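Local coordinates for hypothetical protein aq_1447 (Aquifex aeolicus, PDB 1YVU) that uses short single-stranded DNA guides to bind complementary RNA and cleaves the target with a magnesium-dependent endonuclease activity, at residues E355-S360 with D418-F423; I408-K413 with L447-P452; P452-L457 with E475-K480. One frame throughout, in Å; residues are numbered along the deposited sequence.

Contact 1: residues E355-S360 with D418-F423; sequences EIISVS and DLVIVF
Residues Glu355 to Ser358 and Val420 to Phe423 pair as parallel neighbours in the four-stranded parallel sheet of the Mid domain, an alpha/beta core of Rossmann-like type. The short segments run 11° apart with their axes 4.6 Å from each other, and the bonding alternates from strand to strand. Ile421 N donates to Glu355 O at 2.8 Å, Ile357 N to Ile421 O, Phe423 N to Ile357 O and Val359 N to Phe423 O, while Glu355 N reaches Leu419 O only weakly, at 3.3 Å. Side chains leave this ladder on two faces. On one, Ile357 and Val422 lie side by side and point the same way; with chi1 at -62° the CG1 arm of Ile357 stands beside its own backbone N, and CD1 comes to 3.6 Å from Val420 CG1 and 3.8 Å from Val422 CG2. Glu355 shares this face, but its carboxylate turns off to a salt bridge with Lys415. The other face carries Ile356, Ile421, Ser358 and Phe423, and helix 368-381 packs on it through Leu373. There Ile356 meets the edge of the Phe423 ring, near the ring plane, with CG2 3.9 Å from CE1.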
loop_
_atom_site.group_PDB
_atom_site.type_symbol
_atom_site.label_atom_id
_atom_site.label_comp_id
_atom_site.label_asym_id
_atom_site.label_seq_id
_atom_site.Cartn_x
_atom_site.Cartn_y
_atom_site.Cartn_z
ATOM N N GLU A 355 -30.756 4.273 -12.061
ATOM C CA GLU A 355 -30.496 5.045 -13.291
ATOM C C GLU A 355 -29.617 4.121 -14.175
ATOM O O GLU A 355 -28.835 3.312 -13.651
ATOM C CB GLU A 355 -29.744 6.357 -13.009
ATOM C CG GLU A 355 -30.630 7.632 -12.931
ATOM C CD GLU A 355 -30.496 8.588 -14.114
ATOM O OE1 GLU A 355 -29.363 8.942 -14.511
ATOM O OE2 GLU A 355 -31.544 9.018 -14.632
ATOM N N ILE A 356 -29.788 4.174 -15.495
ATOM C CA ILE A 356 -29.003 3.336 -16.411
ATOM C C ILE A 356 -28.255 4.167 -17.420
ATOM O O ILE A 356 -28.692 5.284 -17.747
ATOM C CB ILE A 356 -29.908 2.321 -17.176
ATOM C CG1 ILE A 356 -30.495 1.310 -16.208
ATOM C CG2 ILE A 356 -29.129 1.532 -18.190
ATOM C CD1 ILE A 356 -31.820 0.866 -16.594
ATOM N N ILE A 357 -27.092 3.671 -17.850
ATOM C CA ILE A 357 -26.290 4.362 -18.858
ATOM C C ILE A 357 -25.710 3.371 -19.831
ATOM O O ILE A 357 -25.184 2.346 -19.427
ATOM C CB ILE A 357 -25.064 5.223 -18.288
ATOM C CG1 ILE A 357 -25.536 6.341 -17.389
ATOM C CG2 ILE A 357 -24.198 5.879 -19.418
ATOM C CD1 ILE A 357 -25.536 5.930 -16.008
ATOM N N SER A 358 -25.764 3.714 -21.111
ATOM C CA SER A 358 -25.184 2.879 -22.118
ATOM C C SER A 358 -24.324 3.725 -22.995
ATOM O O SER A 358 -24.658 4.838 -23.355
ATOM C CB SER A 358 -26.234 2.186 -22.945
ATOM O OG SER A 358 -27.053 3.181 -23.493
ATOM N N VAL A 359 -23.171 3.156 -23.249
ATOM C CA VAL A 359 -22.113 3.693 -24.059
ATOM C C VAL A 359 -22.126 2.717 -25.238
ATOM O O VAL A 359 -21.758 1.532 -25.100
ATOM C CB VAL A 359 -20.862 3.619 -23.217
ATOM C CG1 VAL A 359 -19.614 3.401 -24.036
ATOM C CG2 VAL A 359 -20.803 4.832 -22.329
ATOM N N SER A 360 -22.586 3.215 -26.383
ATOM C CA SER A 360 -22.722 2.369 -27.562
ATOM C C SER A 360 -22.012 2.891 -28.801
ATOM O O SER A 360 -21.494 4.012 -28.807
ATOM C CB SER A 360 -24.210 2.163 -27.891
ATOM O OG SER A 360 -25.058 2.403 -26.771
ATOM N N ASP A 418 -30.490 4.821 -5.887
ATOM C CA ASP A 418 -30.044 3.782 -4.975
ATOM C C ASP A 418 -28.921 2.971 -5.611
ATOM O O ASP A 418 -28.048 2.445 -4.908
ATOM C CB ASP A 418 -31.207 2.859 -4.625
ATOM C CG ASP A 418 -32.243 3.513 -3.716
ATOM O OD1 ASP A 418 -31.927 4.485 -2.984
ATOM O OD2 ASP A 418 -33.392 3.030 -3.726
ATOM N N LEU A 419 -28.970 2.857 -6.943
ATOM C CA LEU A 419 -27.969 2.150 -7.772
ATOM C C LEU A 419 -27.888 2.822 -9.147
ATOM O O LEU A 419 -28.742 3.644 -9.514
ATOM C CB LEU A 419 -28.335 0.665 -7.939
ATOM C CG LEU A 419 -27.433 -0.259 -8.780
ATOM C CD1 LEU A 419 -26.026 -0.390 -8.218
ATOM C CD2 LEU A 419 -28.071 -1.600 -8.840
ATOM N N VAL A 420 -26.820 2.534 -9.876
ATOM C CA VAL A 420 -26.633 3.090 -11.212
ATOM C C VAL A 420 -26.074 1.948 -12.055
ATOM O O VAL A 420 -25.011 1.399 -11.727
ATOM C CB VAL A 420 -25.610 4.292 -11.192
ATOM C CG1 VAL A 420 -25.253 4.745 -12.595
ATOM C CG2 VAL A 420 -26.162 5.478 -10.435
ATOM N N ILE A 421 -26.764 1.564 -13.120
ATOM C CA ILE A 421 -26.219 0.484 -13.928
ATOM C C ILE A 421 -25.677 1.037 -15.229
ATOM O O ILE A 421 -26.406 1.651 -15.991
ATOM C CB ILE A 421 -27.240 -0.647 -14.178
ATOM C CG1 ILE A 421 -27.837 -1.132 -12.836
ATOM C CG2 ILE A 421 -26.558 -1.811 -14.911
ATOM C CD1 ILE A 421 -28.781 -2.356 -12.907
ATOM N N VAL A 422 -24.388 0.814 -15.478
ATOM C CA VAL A 422 -23.734 1.299 -16.690
ATOM C C VAL A 422 -23.234 0.189 -17.602
ATOM O O VAL A 422 -22.440 -0.664 -17.190
ATOM C CB VAL A 422 -22.500 2.229 -16.364
ATOM C CG1 VAL A 422 -21.910 2.867 -17.666
ATOM C CG2 VAL A 422 -22.884 3.322 -15.358
ATOM N N PHE A 423 -23.652 0.265 -18.867
ATOM C CA PHE A 423 -23.230 -0.681 -19.897
ATOM C C PHE A 423 -22.202 0.031 -20.786
ATOM O O PHE A 423 -22.563 0.954 -21.525
ATOM C CB PHE A 423 -24.404 -1.128 -20.768
ATOM C CG PHE A 423 -25.455 -1.904 -20.057
ATOM C CD1 PHE A 423 -26.656 -1.272 -19.672
ATOM C CD2 PHE A 423 -25.313 -3.289 -19.859
ATOM C CE1 PHE A 423 -27.732 -2.021 -19.104
ATOM C CE2 PHE A 423 -26.376 -4.063 -19.291
ATOM C CZ PHE A 423 -27.595 -3.418 -18.911
#

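Contact 2: residues I408-K413 with L447-P452; sequences IPVINK and LKKMIP
Lys449 reaches across to Val410 and Ile411, where helix 402-411 of the Mid domain's alpha/beta fold runs out, so that a lysine ammonium meets carbonyls at a helix C-terminus. Its chain leaves with CG beside the backbone N, runs nearly straight through chi2 and chi3, and bends at the last torsion (chi4 -84°). That bend carries NZ to 2.8 Å from Ile411 O and 3.2 Å from Val410 O; both bonds are weak. The positive charge is likely to suit the partial negative charge that gathers at this end of a helix. Val410 O is shared, since it also accepts the backbone N of Lys413. On the way the lysine crosses Val410, whose CG1, opposite the backbone N across the first torsion (chi1 165°), comes to 4.0 Å from CE. An alanine at Lys449 would lose this arm and is likely to leave the Ile411 carbonyl without its charged partner and Val410 CG1 less covered. After Lys449 the positive phi of Met450, a selenomethionine, turns the chain away from helix 437-448. Ile451 then points back toward 408-413, while its CG2 side packs on Val420, and its CD1 rests against Lys413 O.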
loop_
_atom_site.group_PDB
_atom_site.type_symbol
_atom_site.label_atom_id
_atom_site.label_comp_id
_atom_site.label_asym_id
_atom_site.label_seq_id
_atom_site.Cartn_x
_atom_site.Cartn_y
_atom_site.Cartn_z
ATOM N N ILE A 408 -21.023 14.958 -18.562
ATOM C CA ILE A 408 -22.291 15.670 -18.484
ATOM C C ILE A 408 -23.411 14.878 -17.720
ATOM O O ILE A 408 -23.917 15.426 -16.729
ATOM C CB ILE A 408 -22.737 16.278 -19.897
ATOM C CG1 ILE A 408 -21.519 16.848 -20.640
ATOM C CG2 ILE A 408 -23.814 17.377 -19.699
ATOM C CD1 ILE A 408 -21.801 17.499 -22.030
ATOM N N PRO A 409 -23.750 13.594 -18.102
ATOM C CA PRO A 409 -24.796 12.875 -17.351
ATOM C C PRO A 409 -24.426 12.392 -15.954
ATOM O O PRO A 409 -25.335 12.194 -15.142
ATOM C CB PRO A 409 -25.124 11.678 -18.251
ATOM C CG PRO A 409 -24.879 12.205 -19.595
ATOM C CD PRO A 409 -23.571 12.907 -19.394
ATOM N N VAL A 410 -23.132 12.183 -15.686
ATOM C CA VAL A 410 -22.675 11.723 -14.365
ATOM C C VAL A 410 -22.842 12.801 -13.311
ATOM O O VAL A 410 -23.337 12.504 -12.238
ATOM C CB VAL A 410 -21.202 11.219 -14.378
ATOM C CG1 VAL A 410 -20.648 11.094 -12.967
ATOM C CG2 VAL A 410 -21.106 9.852 -15.044
ATOM N N ILE A 411 -22.482 14.042 -13.647
ATOM C CA ILE A 411 -22.576 15.201 -12.738
ATOM C C ILE A 411 -24.001 15.421 -12.199
ATOM O O ILE A 411 -24.180 15.822 -11.045
ATOM C CB ILE A 411 -22.084 16.530 -13.429
ATOM C CG1 ILE A 411 -20.653 16.379 -13.933
ATOM C CG2 ILE A 411 -22.033 17.695 -12.426
ATOM C CD1 ILE A 411 -20.283 17.371 -15.041
ATOM N N ASN A 412 -24.994 15.057 -13.008
ATOM C CA ASN A 412 -26.410 15.231 -12.680
ATOM C C ASN A 412 -27.057 14.014 -12.041
ATOM O O ASN A 412 -28.224 14.073 -11.621
ATOM C CB ASN A 412 -27.191 15.571 -13.957
ATOM C CG ASN A 412 -26.576 16.734 -14.752
ATOM O OD1 ASN A 412 -26.552 17.878 -14.293
ATOM N ND2 ASN A 412 -26.098 16.440 -15.963
ATOM N N LYS A 413 -26.289 12.936 -11.922
ATOM C CA LYS A 413 -26.819 11.685 -11.398
ATOM C C LYS A 413 -26.965 11.479 -9.917
ATOM O O LYS A 413 -27.075 10.337 -9.457
ATOM C CB LYS A 413 -26.069 10.520 -12.005
ATOM C CG LYS A 413 -26.958 9.348 -12.339
ATOM C CD LYS A 413 -26.189 8.379 -13.125
ATOM C CE LYS A 413 -25.656 9.006 -14.405
ATOM N NZ LYS A 413 -24.309 8.450 -14.717
ATOM N N LEU A 447 -18.480 7.105 -6.919
ATOM C CA LEU A 447 -17.951 6.802 -5.598
ATOM C C LEU A 447 -17.949 8.106 -4.826
ATOM O O LEU A 447 -18.267 8.132 -3.627
ATOM C CB LEU A 447 -16.519 6.310 -5.685
ATOM C CG LEU A 447 -16.117 4.890 -5.279
ATOM C CD1 LEU A 447 -14.610 4.748 -5.530
ATOM C CD2 LEU A 447 -16.472 4.607 -3.808
ATOM N N LYS A 448 -17.613 9.192 -5.531
ATOM C CA LYS A 448 -17.579 10.538 -4.935
ATOM C C LYS A 448 -18.959 10.983 -4.475
ATOM O O LYS A 448 -19.103 11.571 -3.402
ATOM C CB LYS A 448 -17.028 11.581 -5.919
ATOM C CG LYS A 448 -15.568 11.387 -6.307
ATOM C CD LYS A 448 -15.029 12.520 -7.172
ATOM C CE LYS A 448 -13.751 12.110 -7.911
ATOM N NZ LYS A 448 -13.134 13.246 -8.691
ATOM N N LYS A 449 -19.963 10.669 -5.298
ATOM C CA LYS A 449 -21.358 11.013 -5.030
ATOM C C LYS A 449 -21.990 10.015 -4.091
ATOM O O LYS A 449 -23.114 10.213 -3.610
ATOM C CB LYS A 449 -22.134 11.059 -6.323
ATOM C CG LYS A 449 -21.639 12.119 -7.222
ATOM C CD LYS A 449 -22.017 11.826 -8.630
ATOM C CE LYS A 449 -21.604 12.978 -9.519
ATOM N NZ LYS A 449 -22.647 14.043 -9.503
HETATM N N MSE A 450 -21.236 8.943 -3.838
HETATM C CA MSE A 450 -21.598 7.855 -2.932
HETATM C C MSE A 450 -22.747 6.989 -3.351
HETATM O O MSE A 450 -23.329 6.274 -2.541
HETATM C CB MSE A 450 -21.753 8.365 -1.496
HETATM C CG MSE A 450 -20.449 8.989 -0.984
HETATM SE SE MSE A 450 -20.568 9.991 0.649
HETATM C CE MSE A 450 -21.743 11.472 0.016
ATOM N N ILE A 451 -23.023 7.028 -4.648
ATOM C CA ILE A 451 -24.086 6.245 -5.264
ATOM C C ILE A 451 -23.474 4.938 -5.768
ATOM O O ILE A 451 -22.571 4.946 -6.609
ATOM C CB ILE A 451 -24.727 6.981 -6.493
ATOM C CG1 ILE A 451 -25.159 8.402 -6.131
ATOM C CG2 ILE A 451 -25.986 6.266 -6.938
ATOM C CD1 ILE A 451 -25.061 9.321 -7.300
ATOM N N PRO A 452 -23.948 3.786 -5.242
ATOM C CA PRO A 452 -23.483 2.457 -5.636
ATOM C C PRO A 452 -23.519 2.359 -7.164
ATOM O O PRO A 452 -24.433 2.914 -7.801
ATOM C CB PRO A 452 -24.553 1.550 -5.044
ATOM C CG PRO A 452 -24.949 2.220 -3.871
ATOM C CD PRO A 452 -24.978 3.669 -4.196
#

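Contact 3: residues P452-L457 with E475-K480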
loop_
_atom_site.group_PDB
_atom_site.type_symbol
_atom_site.label_atom_id
_atom_site.label_comp_id
_atom_site.label_asym_id
_atom_site.label_seq_id
_atom_site.Cartn_x
_atom_site.Cartn_y
_atom_site.Cartn_z
ATOM N N PRO A 452 -23.948 3.786 -5.242
ATOM C CA PRO A 452 -23.483 2.457 -5.636
ATOM C C PRO A 452 -23.519 2.359 -7.164
ATOM O O PRO A 452 -24.433 2.914 -7.801
ATOM C CB PRO A 452 -24.553 1.550 -5.044
ATOM C CG PRO A 452 -24.949 2.220 -3.871
ATOM C CD PRO A 452 -24.978 3.669 -4.196
ATOM N N SER A 453 -22.539 1.679 -7.747
ATOM C CA SER A 453 -22.486 1.567 -9.199
ATOM C C SER A 453 -22.097 0.217 -9.697
ATOM O O SER A 453 -21.134 -0.355 -9.199
ATOM C CB SER A 453 -21.513 2.595 -9.770
ATOM O OG SER A 453 -20.337 2.686 -8.972
ATOM N N GLN A 454 -22.821 -0.267 -10.707
ATOM C CA GLN A 454 -22.538 -1.558 -11.338
ATOM C C GLN A 454 -22.203 -1.297 -12.801
ATOM O O GLN A 454 -23.090 -1.039 -13.592
ATOM C CB GLN A 454 -23.731 -2.520 -11.220
ATOM C CG GLN A 454 -23.437 -3.960 -11.690
ATOM C CD GLN A 454 -22.556 -4.747 -10.724
ATOM O OE1 GLN A 454 -22.985 -5.063 -9.617
ATOM N NE2 GLN A 454 -21.327 -5.065 -11.140
ATOM N N VAL A 455 -20.914 -1.392 -13.131
ATOM C CA VAL A 455 -20.381 -1.137 -14.470
ATOM C C VAL A 455 -20.256 -2.423 -15.302
ATOM O O VAL A 455 -19.235 -3.109 -15.278
ATOM C CB VAL A 455 -18.992 -0.396 -14.356
ATOM C CG1 VAL A 455 -18.356 -0.216 -15.722
ATOM C CG2 VAL A 455 -19.140 0.995 -13.612
ATOM N N ILE A 456 -21.294 -2.750 -16.058
ATOM C CA ILE A 456 -21.293 -3.955 -16.890
ATOM C C ILE A 456 -20.604 -3.635 -18.222
ATOM O O ILE A 456 -20.991 -2.663 -18.876
ATOM C CB ILE A 456 -22.737 -4.431 -17.142
ATOM C CG1 ILE A 456 -23.489 -4.519 -15.811
ATOM C CG2 ILE A 456 -22.741 -5.758 -17.919
ATOM C CD1 ILE A 456 -24.935 -4.951 -15.903
ATOM N N LEU A 457 -19.539 -4.383 -18.561
ATOM C CA LEU A 457 -18.798 -4.202 -19.831
ATOM C C LEU A 457 -19.497 -4.996 -20.929
ATOM O O LEU A 457 -20.015 -6.083 -20.658
ATOM C CB LEU A 457 -17.347 -4.679 -19.703
ATOM C CG LEU A 457 -16.329 -3.826 -18.925
ATOM C CD1 LEU A 457 -14.941 -4.456 -18.977
ATOM C CD2 LEU A 457 -16.242 -2.434 -19.538
ATOM N N GLU A 475 -25.187 -11.021 -7.189
ATOM C CA GLU A 475 -24.475 -11.038 -5.898
ATOM C C GLU A 475 -23.944 -9.666 -5.513
ATOM O O GLU A 475 -24.077 -9.256 -4.367
ATOM C CB GLU A 475 -23.300 -12.041 -5.993
ATOM C CG GLU A 475 -22.364 -12.148 -4.759
ATOM C CD GLU A 475 -21.090 -12.956 -5.015
ATOM O OE1 GLU A 475 -20.461 -12.827 -6.104
ATOM O OE2 GLU A 475 -20.692 -13.710 -4.101
ATOM N N GLN A 476 -23.397 -8.958 -6.504
ATOM C CA GLN A 476 -22.821 -7.627 -6.304
ATOM C C GLN A 476 -23.810 -6.481 -6.130
ATOM O O GLN A 476 -23.555 -5.582 -5.336
ATOM C CB GLN A 476 -21.875 -7.289 -7.420
ATOM C CG GLN A 476 -20.535 -7.859 -7.285
ATOM C CD GLN A 476 -19.645 -7.284 -8.344
ATOM O OE1 GLN A 476 -19.624 -7.764 -9.485
ATOM N NE2 GLN A 476 -18.938 -6.206 -7.999
ATOM N N VAL A 477 -24.902 -6.487 -6.898
ATOM C CA VAL A 477 -25.966 -5.471 -6.808
ATOM C C VAL A 477 -26.673 -5.588 -5.452
ATOM O O VAL A 477 -27.120 -4.588 -4.896
ATOM C CB VAL A 477 -26.977 -5.644 -7.975
ATOM C CG1 VAL A 477 -28.351 -5.046 -7.649
ATOM C CG2 VAL A 477 -26.408 -4.996 -9.221
ATOM N N LEU A 478 -26.768 -6.819 -4.945
ATOM C CA LEU A 478 -27.392 -7.096 -3.665
ATOM C C LEU A 478 -26.586 -6.502 -2.508
ATOM O O LEU A 478 -27.130 -5.793 -1.651
ATOM C CB LEU A 478 -27.547 -8.593 -3.484
ATOM C CG LEU A 478 -28.602 -9.240 -4.369
ATOM C CD1 LEU A 478 -28.496 -10.730 -4.211
ATOM C CD2 LEU A 478 -29.991 -8.737 -4.016
ATOM N N ALA A 479 -25.275 -6.692 -2.575
ATOM C CA ALA A 479 -24.352 -6.195 -1.572
ATOM C C ALA A 479 -24.352 -4.671 -1.514
ATOM O O ALA A 479 -24.467 -4.088 -0.424
ATOM C CB ALA A 479 -22.961 -6.704 -1.888
ATOM N N LYS A 480 -24.263 -4.044 -2.691
ATOM C CA LYS A 480 -24.246 -2.567 -2.843
ATOM C C LYS A 480 -25.505 -1.847 -2.345
ATOM O O LYS A 480 -25.478 -0.642 -2.160
ATOM C CB LYS A 480 -24.121 -2.154 -4.315
ATOM C CG LYS A 480 -22.815 -2.336 -4.982
ATOM C CD LYS A 480 -23.131 -2.536 -6.443
ATOM C CE LYS A 480 -21.890 -2.523 -7.289
ATOM N NZ LYS A 480 -20.967 -3.651 -7.163
#
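Gln454, Pro452 and Lys480 are the residues through which the start of strand 454-457 meets the last turn of helix 466-480, the two segments running nearly antiparallel (163°) with their axes 10.1 Å apart. The polar contact centres on the side-chain amide of Gln454. Its CG lies opposite the backbone N (chi1 -172°) and the chain then bends at chi2 (73°), which brings the amide over to the helix. OE1 there accepts a weak hydrogen bond from Lys480 NZ at 3.5 Å, the two side chains crossing at about a right angle. The lysine bends only at its last torsion, and its CE lies 3.0 Å from Ser453 O, a carbonyl already bonded by Lys443 NZ.

Van der Waals contacts surround this amide. Gln454 OE1 also touches Gln476 CB at 3.3 Å and Val477 CG2 at 3.4 Å, so aliphatic groups of the helix border the amide oxygen. The aliphatic part of Gln454 lies across Val477, CG 4.0 Å from CG2. Pro452 packs on the beginning of the lysine, CB to CB of Lys480 at 3.8 Å.

With Tyr439 and Lys443 of helix 437-448, Gln454 and Lys480 correspond in kind and order to the Tyr-Lys-Gln-Lys set that holds the guide 5' phosphate in related argonautes, so the lysines probably converge on an anion site. Around this corner, strand 419-424 pairs with Gln454 through its backbone and touches Val477 through Leu419, helix 368-381 meets Val477 through Leu380, and helix 437-448 brings Lys443 against Lys480.

In the fold
All three contacts belong to one alpha/beta unit at the Mid-PIWI junction, centred on the parallel sheet ordered 386-396, 351-360, 419-424, 454-457. Contact 1 joins its two middle strands. Its centre is about 11 Å from that of contact 2 and from that of contact 3; the latter two lie about 15 Å apart and share Pro452. Along the chain contacts 1 and 2 interleave, whereas contact 3 opens at Pro452, where contact 2 closes. Strand 419-424 bonds to Gln454 through Val420 and Val422, tying contact 1 to contact 3. The Mid domain and the first strand of the PIWI region thus build a continuous sheet, with the probable guide-end pocket at its edge.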